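PDB 6OFS: probable zinc protease PqqL from Escherichia coli, which probably cleaves peptides in the periplasm as a zinc-dependent endopeptidase of the M16 family. Local coordinates for residues 408-413 against 605-610; 549-554 against 598-603; 828-833 against 878-883. All blocks are in the same frame, centred on the assembly; numbering follows the deposited sequence.

Contacts 1 and 2 are neighbours, with centres 15 Å apart, whereas contact 3 lies near the far end of the molecule, its centre 57 Å from that of contact 1 and 50 Å from that of contact 2. Contact 1 joins the two halves of the chain, and contact 2 is nested inside the long loop that it closes. The turn between helices 591-602 and 608-623 physically links them: S549 OG lies 2.8 Å from N607 N, a probable hydrogen bond, and T605 OG1 is hydrogen-bonded to G550 O. Contact 3 touches neither. All three lie away from the zinc ion, which is bound by H54 and H58.

Contact 1: 408-413 against 605-610; sequences LWQQIT and TINDNI
Q410 and N607 meet because their first torsions send the two amides past each other: Q410 has CG anti to its carbonyl carbon (chi1 -70°) and then runs extended toward 605-610, while N607 carries its CG anti to the backbone N (chi1 -178°). The side chains slide by in opposite directions and their amide planes, 17° apart, stack, with Q410 CD 4.1 Å from N607 CG. D608 crosses the same glutamine at about a right angle and brings OD2 to 4.0 Å from Q410 CD. N609 reaches back from the first turn of the helix; its OD1 lies 3.8 Å from Q410 CB, and its ND2 sits 3.7 Å from Q411 CG, so both glutamines rest against one asparagine. N607 OD1 meanwhile accepts weak capping bonds from N609 N and I610 N, consistent with the amide that Q410 stacks on being held at the helix start. The turn presenting Q410 and Q411 is itself tied down through W409 O and I412 O, both hydrogen-bonded to K359 NZ. The contact lies at the surface, between the two halves of an M16 protease: a type I beta turn from W409 to I412, running on from helix 398-409 in one half, faces the asparagine N-cap of helix 608-623 in the other.

Contact 2: 549-554 against 598-603; sequences SGVGEL and NQRITH
G552 and H603 join a type II' beta turn, V551 to L554, to the C-terminal end of helix 591-602, within the second half of the M16 chain. The turn is closed by L554 N donating to V551 O, and G552 takes the corner with a positive phi of 62° that suits glycine. A CB there would probably crowd Q599 OE1.

One hydrogen bond crosses between the segments. G552 N donates to H603 O over 3.0 Å, nearly straight at 167°, and it meets a lone pair in the carbonyl plane. A weaker CA-H...O contact reinforces it, with V551 CA 3.6 Å from H603 O, so this one carbonyl, just past the helix, receives two successive residues of the turn.

The apolar part belongs to V551, whose two methyls touch neighbouring residues of the helix. CG1 lies 3.5 Å from Q599 CB; CG2 lies 3.6 Å from R600 CA and also touches Q599 O, the carbonyl that takes the helical bond from H603 N. L475 touches the same valine from a neighbouring loop. R600 shows V551 little more than its backbone and CB, since its guanidinium runs off to S547 OG and to a salt bridge with D667.

The polar side chains fill the flank beside G552. The Q599 chain bends at chi2 (-80°), which brings OE1 to 3.4 Å from G552 CA. H603 lays its CB 3.7 Å from that same CA, and its ring is tethered back to the helix: ND1 donates to T602 OG1 at 2.8 Å, with the hydroxyl oxygen lying out of the imidazole plane.

Contact 3: 828-833 against 878-883; sequences QELNEY and MTVENV
The Y833 ring meets M878 at its edge: CE sits near the ring plane, 3.4 Å from Y833 CD1, and neither face is used by the opposing segment. The sulfur stands farther back, SD lying 5.5 Å from the Y833 ring centroid and 68° off its normal, an oblique Met-aromatic contact. The M878 and Y833 side chains cross at about a right angle, and the bend at chi3 in M878 puts its methyl foremost. Beyond the ring, Y833 OH is hydrogen-bonded to D756 of helix 749-771, the helix that also touches the tyrosine through M753 and A757.

L830 lies at the centre of the contact. With CG anti to the backbone N (chi1 -176°), it pushes its two methyls into the start of helix 880-890. CD1 is 3.9 Å from M878 CE and equally near V883 CG1, while CD2 lies 3.6 Å from V880 N and 4.1 Å from V880 CG2. Cutting this residue back to an alanine is likely to leave M878 CE and V883 CG1 without the methyl they share and to uncover the V880 backbone at the helix start. That start is shaped by T879, the N-cap, whose OG1 accepts from N882 N.

No hydrogen bond links the two segments, which implies that the contact rests mainly on dispersion and on burial of apolar surface, with L830 CD2 also lying against the backbone at M878 O and V880 N.

Contact 1: 408-413 against 605-610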
loop_
_atom_site.group_PDB
_atom_site.type_symbol
_atom_site.label_atom_id
_atom_site.label_comp_id
_atom_site.label_asym_id
_atom_site.label_seq_id
_atom_site.Cartn_x
_atom_site.Cartn_y
_atom_site.Cartn_z
ATOM N N LEU A 408 1.663 4.014 -0.329
ATOM C CA LEU A 408 2.382 4.797 -1.329
ATOM C C LEU A 408 3.643 4.132 -1.854
ATOM O O LEU A 408 4.005 4.401 -2.994
ATOM C CB LEU A 408 2.655 6.214 -0.827
ATOM C CG LEU A 408 1.406 7.012 -0.454
ATOM C CD1 LEU A 408 1.738 8.072 0.540
ATOM C CD2 LEU A 408 0.709 7.597 -1.686
ATOM N N TRP A 409 4.273 3.226 -1.083
ATOM C CA TRP A 409 5.469 2.506 -1.554
ATOM C C TRP A 409 5.201 1.564 -2.742
ATOM O O TRP A 409 6.131 1.272 -3.499
ATOM C CB TRP A 409 6.172 1.757 -0.419
ATOM C CG TRP A 409 6.893 2.623 0.571
ATOM C CD1 TRP A 409 7.006 3.986 0.558
ATOM C CD2 TRP A 409 7.534 2.179 1.771
ATOM N NE1 TRP A 409 7.721 4.412 1.653
ATOM C CE2 TRP A 409 8.043 3.326 2.423
ATOM C CE3 TRP A 409 7.742 0.913 2.355
ATOM C CZ2 TRP A 409 8.765 3.244 3.618
ATOM C CZ3 TRP A 409 8.456 0.833 3.542
ATOM C CH2 TRP A 409 8.960 1.988 4.161
ATOM N N GLN A 410 3.928 1.111 -2.919
ATOM C CA GLN A 410 3.475 0.261 -4.038
ATOM C C GLN A 410 3.773 0.962 -5.367
ATOM O O GLN A 410 3.944 0.299 -6.393
ATOM C CB GLN A 410 1.958 -0.021 -3.945
ATOM C CG GLN A 410 1.531 -0.942 -2.787
ATOM C CD GLN A 410 0.069 -0.809 -2.388
ATOM O OE1 GLN A 410 -0.703 -0.003 -2.933
ATOM N NE2 GLN A 410 -0.345 -1.598 -1.408
ATOM N N GLN A 411 3.846 2.305 -5.333
ATOM C CA GLN A 411 4.158 3.161 -6.478
ATOM C C GLN A 411 5.663 3.166 -6.793
ATOM O O GLN A 411 6.082 3.711 -7.817
ATOM C CB GLN A 411 3.638 4.589 -6.248
ATOM C CG GLN A 411 2.132 4.725 -6.446
ATOM C CD GLN A 411 1.724 6.142 -6.797
ATOM O OE1 GLN A 411 2.427 6.875 -7.516
ATOM N NE2 GLN A 411 0.562 6.560 -6.306
ATOM N N ILE A 412 6.474 2.562 -5.913
ATOM C CA ILE A 412 7.916 2.480 -6.115
ATOM C C ILE A 412 8.256 1.111 -6.713
ATOM O O ILE A 412 7.984 0.074 -6.105
ATOM C CB ILE A 412 8.771 2.847 -4.854
ATOM C CG1 ILE A 412 8.243 4.123 -4.128
ATOM C CG2 ILE A 412 10.234 3.016 -5.236
ATOM C CD1 ILE A 412 8.686 4.254 -2.680
ATOM N N THR A 413 8.821 1.130 -7.923
ATOM C CA THR A 413 9.220 -0.061 -8.675
ATOM C C THR A 413 10.733 -0.073 -9.002
ATOM O O THR A 413 11.438 0.936 -8.841
ATOM C CB THR A 413 8.378 -0.173 -9.969
ATOM O OG1 THR A 413 8.530 1.022 -10.748
ATOM C CG2 THR A 413 6.897 -0.448 -9.692
ATOM N N THR A 605 -5.381 -8.313 1.679
ATOM C CA THR A 605 -4.946 -6.926 1.507
ATOM C C THR A 605 -5.428 -6.412 0.157
ATOM O O THR A 605 -5.809 -7.200 -0.714
ATOM C CB THR A 605 -3.406 -6.819 1.597
ATOM O OG1 THR A 605 -2.808 -7.556 0.537
ATOM C CG2 THR A 605 -2.838 -7.282 2.943
ATOM N N ILE A 606 -5.370 -5.097 -0.032
ATOM C CA ILE A 606 -5.752 -4.470 -1.287
ATOM C C ILE A 606 -4.646 -3.543 -1.811
ATOM O O ILE A 606 -4.174 -2.643 -1.096
ATOM C CB ILE A 606 -7.145 -3.774 -1.197
ATOM C CG1 ILE A 606 -7.685 -3.431 -2.607
ATOM C CG2 ILE A 606 -7.126 -2.531 -0.255
ATOM C CD1 ILE A 606 -9.191 -3.440 -2.747
ATOM N N ASN A 607 -4.239 -3.767 -3.067
ATOM C CA ASN A 607 -3.301 -2.889 -3.743
ATOM C C ASN A 607 -4.173 -1.716 -4.235
ATOM O O ASN A 607 -5.228 -1.927 -4.849
ATOM C CB ASN A 607 -2.603 -3.608 -4.898
ATOM C CG ASN A 607 -1.561 -2.775 -5.626
ATOM O OD1 ASN A 607 -1.841 -1.696 -6.165
ATOM N ND2 ASN A 607 -0.334 -3.270 -5.681
ATOM N N ASP A 608 -3.764 -0.492 -3.897
ATOM C CA ASP A 608 -4.489 0.730 -4.237
ATOM C C ASP A 608 -4.455 1.063 -5.720
ATOM O O ASP A 608 -5.449 1.573 -6.234
ATOM C CB ASP A 608 -3.992 1.894 -3.382
ATOM C CG ASP A 608 -4.233 1.637 -1.909
ATOM O OD1 ASP A 608 -5.218 2.190 -1.363
ATOM O OD2 ASP A 608 -3.446 0.862 -1.301
ATOM N N ASN A 609 -3.339 0.754 -6.412
ATOM C CA ASN A 609 -3.178 0.999 -7.850
ATOM C C ASN A 609 -4.114 0.132 -8.698
ATOM O O ASN A 609 -4.696 0.636 -9.664
ATOM C CB ASN A 609 -1.722 0.818 -8.289
ATOM C CG ASN A 609 -0.760 1.762 -7.602
ATOM O OD1 ASN A 609 -0.368 1.562 -6.442
ATOM N ND2 ASN A 609 -0.359 2.811 -8.309
ATOM N N ILE A 610 -4.272 -1.167 -8.334
ATOM C CA ILE A 610 -5.172 -2.093 -9.043
ATOM C C ILE A 610 -6.652 -1.633 -8.875
ATOM O O ILE A 610 -7.420 -1.699 -9.841
ATOM C CB ILE A 610 -4.917 -3.597 -8.689
ATOM C CG1 ILE A 610 -5.424 -4.531 -9.810
ATOM C CG2 ILE A 610 -5.489 -3.999 -7.319
ATOM C CD1 ILE A 610 -4.998 -6.075 -9.707
#

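Contact 2: 549-554 against 598-603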
loop_
_atom_site.group_PDB
_atom_site.type_symbol
_atom_site.label_atom_id
_atom_site.label_comp_id
_atom_site.label_asym_id
_atom_site.label_seq_id
_atom_site.Cartn_x
_atom_site.Cartn_y
_atom_site.Cartn_z
ATOM N N SER A 549 -3.571 -8.834 -5.037
ATOM C CA SER A 549 -2.749 -8.130 -4.063
ATOM C C SER A 549 -1.980 -9.137 -3.243
ATOM O O SER A 549 -2.052 -10.334 -3.512
ATOM C CB SER A 549 -3.629 -7.285 -3.149
ATOM O OG SER A 549 -4.523 -6.465 -3.883
ATOM N N GLY A 550 -1.277 -8.657 -2.229
ATOM C CA GLY A 550 -0.536 -9.519 -1.325
ATOM C C GLY A 550 -1.446 -10.244 -0.356
ATOM O O GLY A 550 -2.672 -10.072 -0.367
ATOM N N VAL A 551 -0.840 -11.062 0.488
ATOM C CA VAL A 551 -1.547 -11.860 1.482
ATOM C C VAL A 551 -0.609 -12.046 2.665
ATOM O O VAL A 551 0.588 -12.201 2.462
ATOM C CB VAL A 551 -2.081 -13.166 0.815
ATOM C CG1 VAL A 551 -1.463 -14.433 1.382
ATOM C CG2 VAL A 551 -3.595 -13.214 0.852
ATOM N N GLY A 552 -1.129 -11.928 3.878
ATOM C CA GLY A 552 -0.295 -12.006 5.072
ATOM C C GLY A 552 0.724 -10.881 5.066
ATOM O O GLY A 552 0.381 -9.745 4.711
ATOM N N GLU A 553 1.996 -11.197 5.382
ATOM C CA GLU A 553 3.064 -10.188 5.368
ATOM C C GLU A 553 3.799 -10.122 3.995
ATOM O O GLU A 553 4.824 -9.441 3.869
ATOM C CB GLU A 553 4.030 -10.384 6.554
ATOM C CG GLU A 553 3.479 -9.901 7.889
ATOM C CD GLU A 553 4.099 -8.625 8.427
ATOM O OE1 GLU A 553 5.169 -8.711 9.074
ATOM O OE2 GLU A 553 3.511 -7.539 8.212
ATOM N N LEU A 554 3.243 -10.811 2.968
ATOM C CA LEU A 554 3.769 -10.852 1.607
ATOM C C LEU A 554 3.144 -9.790 0.716
ATOM O O LEU A 554 1.931 -9.580 0.755
ATOM C CB LEU A 554 3.544 -12.225 0.941
ATOM C CG LEU A 554 4.200 -13.471 1.529
ATOM C CD1 LEU A 554 3.925 -14.668 0.639
ATOM C CD2 LEU A 554 5.708 -13.301 1.700
ATOM N N ASN A 598 -6.192 -20.114 3.527
ATOM C CA ASN A 598 -6.314 -19.539 4.856
ATOM C C ASN A 598 -5.942 -18.077 4.860
ATOM O O ASN A 598 -6.688 -17.266 5.383
ATOM C CB ASN A 598 -5.429 -20.306 5.844
ATOM C CG ASN A 598 -5.462 -19.763 7.258
ATOM O OD1 ASN A 598 -4.904 -18.706 7.567
ATOM N ND2 ASN A 598 -6.112 -20.477 8.151
ATOM N N GLN A 599 -4.772 -17.749 4.314
ATOM C CA GLN A 599 -4.259 -16.384 4.327
ATOM C C GLN A 599 -5.060 -15.459 3.429
ATOM O O GLN A 599 -5.146 -14.271 3.733
ATOM C CB GLN A 599 -2.751 -16.342 4.021
ATOM C CG GLN A 599 -1.853 -16.935 5.122
ATOM C CD GLN A 599 -1.570 -16.028 6.305
ATOM O OE1 GLN A 599 -1.828 -14.823 6.303
ATOM N NE2 GLN A 599 -0.997 -16.594 7.347
ATOM N N ARG A 600 -5.690 -15.994 2.357
ATOM C CA ARG A 600 -6.523 -15.165 1.489
ATOM C C ARG A 600 -7.819 -14.769 2.196
ATOM O O ARG A 600 -8.367 -13.707 1.916
ATOM C CB ARG A 600 -6.769 -15.852 0.141
ATOM C CG ARG A 600 -7.775 -15.178 -0.811
ATOM C CD ARG A 600 -7.303 -13.855 -1.408
ATOM N NE ARG A 600 -8.363 -13.201 -2.184
ATOM C CZ ARG A 600 -9.418 -12.573 -1.663
ATOM N NH1 ARG A 600 -9.581 -12.510 -0.344
ATOM N NH2 ARG A 600 -10.315 -12.004 -2.450
ATOM N N ILE A 601 -8.270 -15.613 3.139
ATOM C CA ILE A 601 -9.483 -15.443 3.926
ATOM C C ILE A 601 -9.232 -14.576 5.177
ATOM O O ILE A 601 -9.957 -13.611 5.400
ATOM C CB ILE A 601 -10.108 -16.849 4.237
ATOM C CG1 ILE A 601 -10.648 -17.506 2.937
ATOM C CG2 ILE A 601 -11.223 -16.791 5.324
ATOM C CD1 ILE A 601 -11.139 -19.020 3.068
ATOM N N THR A 602 -8.194 -14.892 5.957
ATOM C CA THR A 602 -7.860 -14.234 7.227
ATOM C C THR A 602 -6.943 -13.009 7.128
ATOM O O THR A 602 -6.994 -12.153 8.012
ATOM C CB THR A 602 -7.251 -15.257 8.189
ATOM O OG1 THR A 602 -5.993 -15.681 7.660
ATOM C CG2 THR A 602 -8.150 -16.466 8.417
ATOM N N HIS A 603 -6.075 -12.947 6.117
ATOM C CA HIS A 603 -5.122 -11.851 5.957
ATOM C C HIS A 603 -5.103 -11.245 4.555
ATOM O O HIS A 603 -4.034 -11.105 3.947
ATOM C CB HIS A 603 -3.717 -12.303 6.389
ATOM C CG HIS A 603 -3.634 -12.589 7.852
ATOM N ND1 HIS A 603 -3.942 -13.834 8.354
ATOM C CD2 HIS A 603 -3.376 -11.750 8.883
ATOM C CE1 HIS A 603 -3.838 -13.728 9.671
ATOM N NE2 HIS A 603 -3.505 -12.492 10.036
#

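Contact 3: 828-833 against 878-883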
loop_
_atom_site.group_PDB
_atom_site.type_symbol
_atom_site.label_atom_id
_atom_site.label_comp_id
_atom_site.label_asym_id
_atom_site.label_seq_id
_atom_site.Cartn_x
_atom_site.Cartn_y
_atom_site.Cartn_z
ATOM N N GLN A 828 -35.196 -40.451 -31.385
ATOM C CA GLN A 828 -33.930 -40.151 -32.041
ATOM C C GLN A 828 -33.219 -38.946 -31.368
ATOM O O GLN A 828 -32.006 -38.996 -31.161
ATOM C CB GLN A 828 -34.197 -39.902 -33.536
ATOM C CG GLN A 828 -32.952 -39.756 -34.400
ATOM C CD GLN A 828 -33.199 -38.818 -35.556
ATOM O OE1 GLN A 828 -33.431 -39.249 -36.697
ATOM N NE2 GLN A 828 -33.167 -37.511 -35.285
ATOM N N GLU A 829 -33.968 -37.888 -31.023
ATOM C CA GLU A 829 -33.416 -36.698 -30.358
ATOM C C GLU A 829 -32.968 -37.000 -28.917
ATOM O O GLU A 829 -31.934 -36.494 -28.478
ATOM C CB GLU A 829 -34.428 -35.543 -30.373
ATOM C CG GLU A 829 -34.632 -34.924 -31.747
ATOM C CD GLU A 829 -35.888 -34.081 -31.903
ATOM O OE1 GLU A 829 -36.787 -34.173 -31.034
ATOM O OE2 GLU A 829 -35.974 -33.331 -32.903
ATOM N N LEU A 830 -33.747 -37.813 -28.191
ATOM C CA LEU A 830 -33.466 -38.216 -26.817
ATOM C C LEU A 830 -32.212 -39.086 -26.733
ATOM O O LEU A 830 -31.381 -38.867 -25.852
ATOM C CB LEU A 830 -34.677 -38.955 -26.236
ATOM C CG LEU A 830 -34.592 -39.378 -24.775
ATOM C CD1 LEU A 830 -34.615 -38.169 -23.844
ATOM C CD2 LEU A 830 -35.707 -40.343 -24.434
ATOM N N ASN A 831 -32.074 -40.060 -27.656
ATOM C CA ASN A 831 -30.912 -40.934 -27.735
ATOM C C ASN A 831 -29.664 -40.137 -28.136
ATOM O O ASN A 831 -28.595 -40.397 -27.588
ATOM C CB ASN A 831 -31.165 -42.114 -28.667
ATOM C CG ASN A 831 -30.079 -43.164 -28.585
ATOM O OD1 ASN A 831 -29.243 -43.280 -29.485
ATOM N ND2 ASN A 831 -30.049 -43.931 -27.492
ATOM N N GLU A 832 -29.819 -39.133 -29.046
ATOM C CA GLU A 832 -28.774 -38.194 -29.488
ATOM C C GLU A 832 -28.199 -37.505 -28.241
ATOM O O GLU A 832 -26.986 -37.509 -28.042
ATOM C CB GLU A 832 -29.371 -37.104 -30.417
ATOM C CG GLU A 832 -29.102 -37.258 -31.907
ATOM C CD GLU A 832 -30.190 -36.706 -32.813
ATOM O OE1 GLU A 832 -30.779 -37.508 -33.571
ATOM O OE2 GLU A 832 -30.462 -35.484 -32.768
ATOM N N TYR A 833 -29.093 -36.952 -27.395
ATOM C CA TYR A 833 -28.778 -36.260 -26.147
ATOM C C TYR A 833 -28.144 -37.218 -25.136
ATOM O O TYR A 833 -27.118 -36.869 -24.557
ATOM C CB TYR A 833 -30.045 -35.591 -25.573
ATOM C CG TYR A 833 -29.847 -34.861 -24.261
ATOM C CD1 TYR A 833 -30.146 -35.472 -23.048
ATOM C CD2 TYR A 833 -29.405 -33.541 -24.233
ATOM C CE1 TYR A 833 -29.986 -34.797 -21.837
ATOM C CE2 TYR A 833 -29.243 -32.854 -23.028
ATOM C CZ TYR A 833 -29.544 -33.485 -21.831
ATOM O OH TYR A 833 -29.404 -32.818 -20.635
ATOM N N MET A 878 -34.316 -41.616 -18.583
ATOM C CA MET A 878 -35.025 -40.586 -19.343
ATOM C C MET A 878 -35.825 -41.217 -20.484
ATOM O O MET A 878 -35.276 -41.992 -21.273
ATOM C CB MET A 878 -34.036 -39.588 -19.948
ATOM C CG MET A 878 -33.463 -38.595 -18.969
ATOM S SD MET A 878 -33.069 -37.024 -19.792
ATOM C CE MET A 878 -31.950 -37.576 -21.036
ATOM N N THR A 879 -37.119 -40.889 -20.567
ATOM C CA THR A 879 -38.014 -41.391 -21.610
ATOM C C THR A 879 -38.661 -40.213 -22.335
ATOM O O THR A 879 -38.695 -39.111 -21.789
ATOM C CB THR A 879 -39.084 -42.361 -21.033
ATOM O OG1 THR A 879 -40.076 -41.631 -20.312
ATOM C CG2 THR A 879 -38.494 -43.476 -20.181
ATOM N N VAL A 880 -39.208 -40.457 -23.541
ATOM C CA VAL A 880 -39.905 -39.445 -24.337
ATOM C C VAL A 880 -41.035 -38.822 -23.525
ATOM O O VAL A 880 -41.028 -37.602 -23.338
ATOM C CB VAL A 880 -40.376 -39.985 -25.714
ATOM C CG1 VAL A 880 -41.443 -39.081 -26.343
ATOM C CG2 VAL A 880 -39.188 -40.161 -26.661
ATOM N N GLU A 881 -41.955 -39.659 -22.992
ATOM C CA GLU A 881 -43.080 -39.191 -22.185
ATOM C C GLU A 881 -42.622 -38.481 -20.898
ATOM O O GLU A 881 -43.257 -37.495 -20.518
ATOM C CB GLU A 881 -44.117 -40.297 -21.917
ATOM C CG GLU A 881 -43.688 -41.427 -20.993
ATOM C CD GLU A 881 -44.848 -42.266 -20.494
ATOM O OE1 GLU A 881 -45.338 -41.997 -19.373
ATOM O OE2 GLU A 881 -45.275 -43.187 -21.229
ATOM N N ASN A 882 -41.492 -38.926 -20.280
ATOM C CA ASN A 882 -40.903 -38.292 -19.085
ATOM C C ASN A 882 -40.521 -36.860 -19.395
ATOM O O ASN A 882 -40.886 -35.968 -18.635
ATOM C CB ASN A 882 -39.634 -39.027 -18.613
ATOM C CG ASN A 882 -39.849 -40.147 -17.634
ATOM O OD1 ASN A 882 -40.967 -40.424 -17.189
ATOM N ND2 ASN A 882 -38.766 -40.821 -17.279
ATOM N N VAL A 883 -39.774 -36.632 -20.500
ATOM C CA VAL A 883 -39.361 -35.277 -20.852
ATOM C C VAL A 883 -40.579 -34.456 -21.309
ATOM O O VAL A 883 -40.674 -33.293 -20.931
ATOM C CB VAL A 883 -38.136 -35.145 -21.816
ATOM C CG1 VAL A 883 -37.062 -36.205 -21.565
ATOM C CG2 VAL A 883 -38.545 -35.108 -23.274
#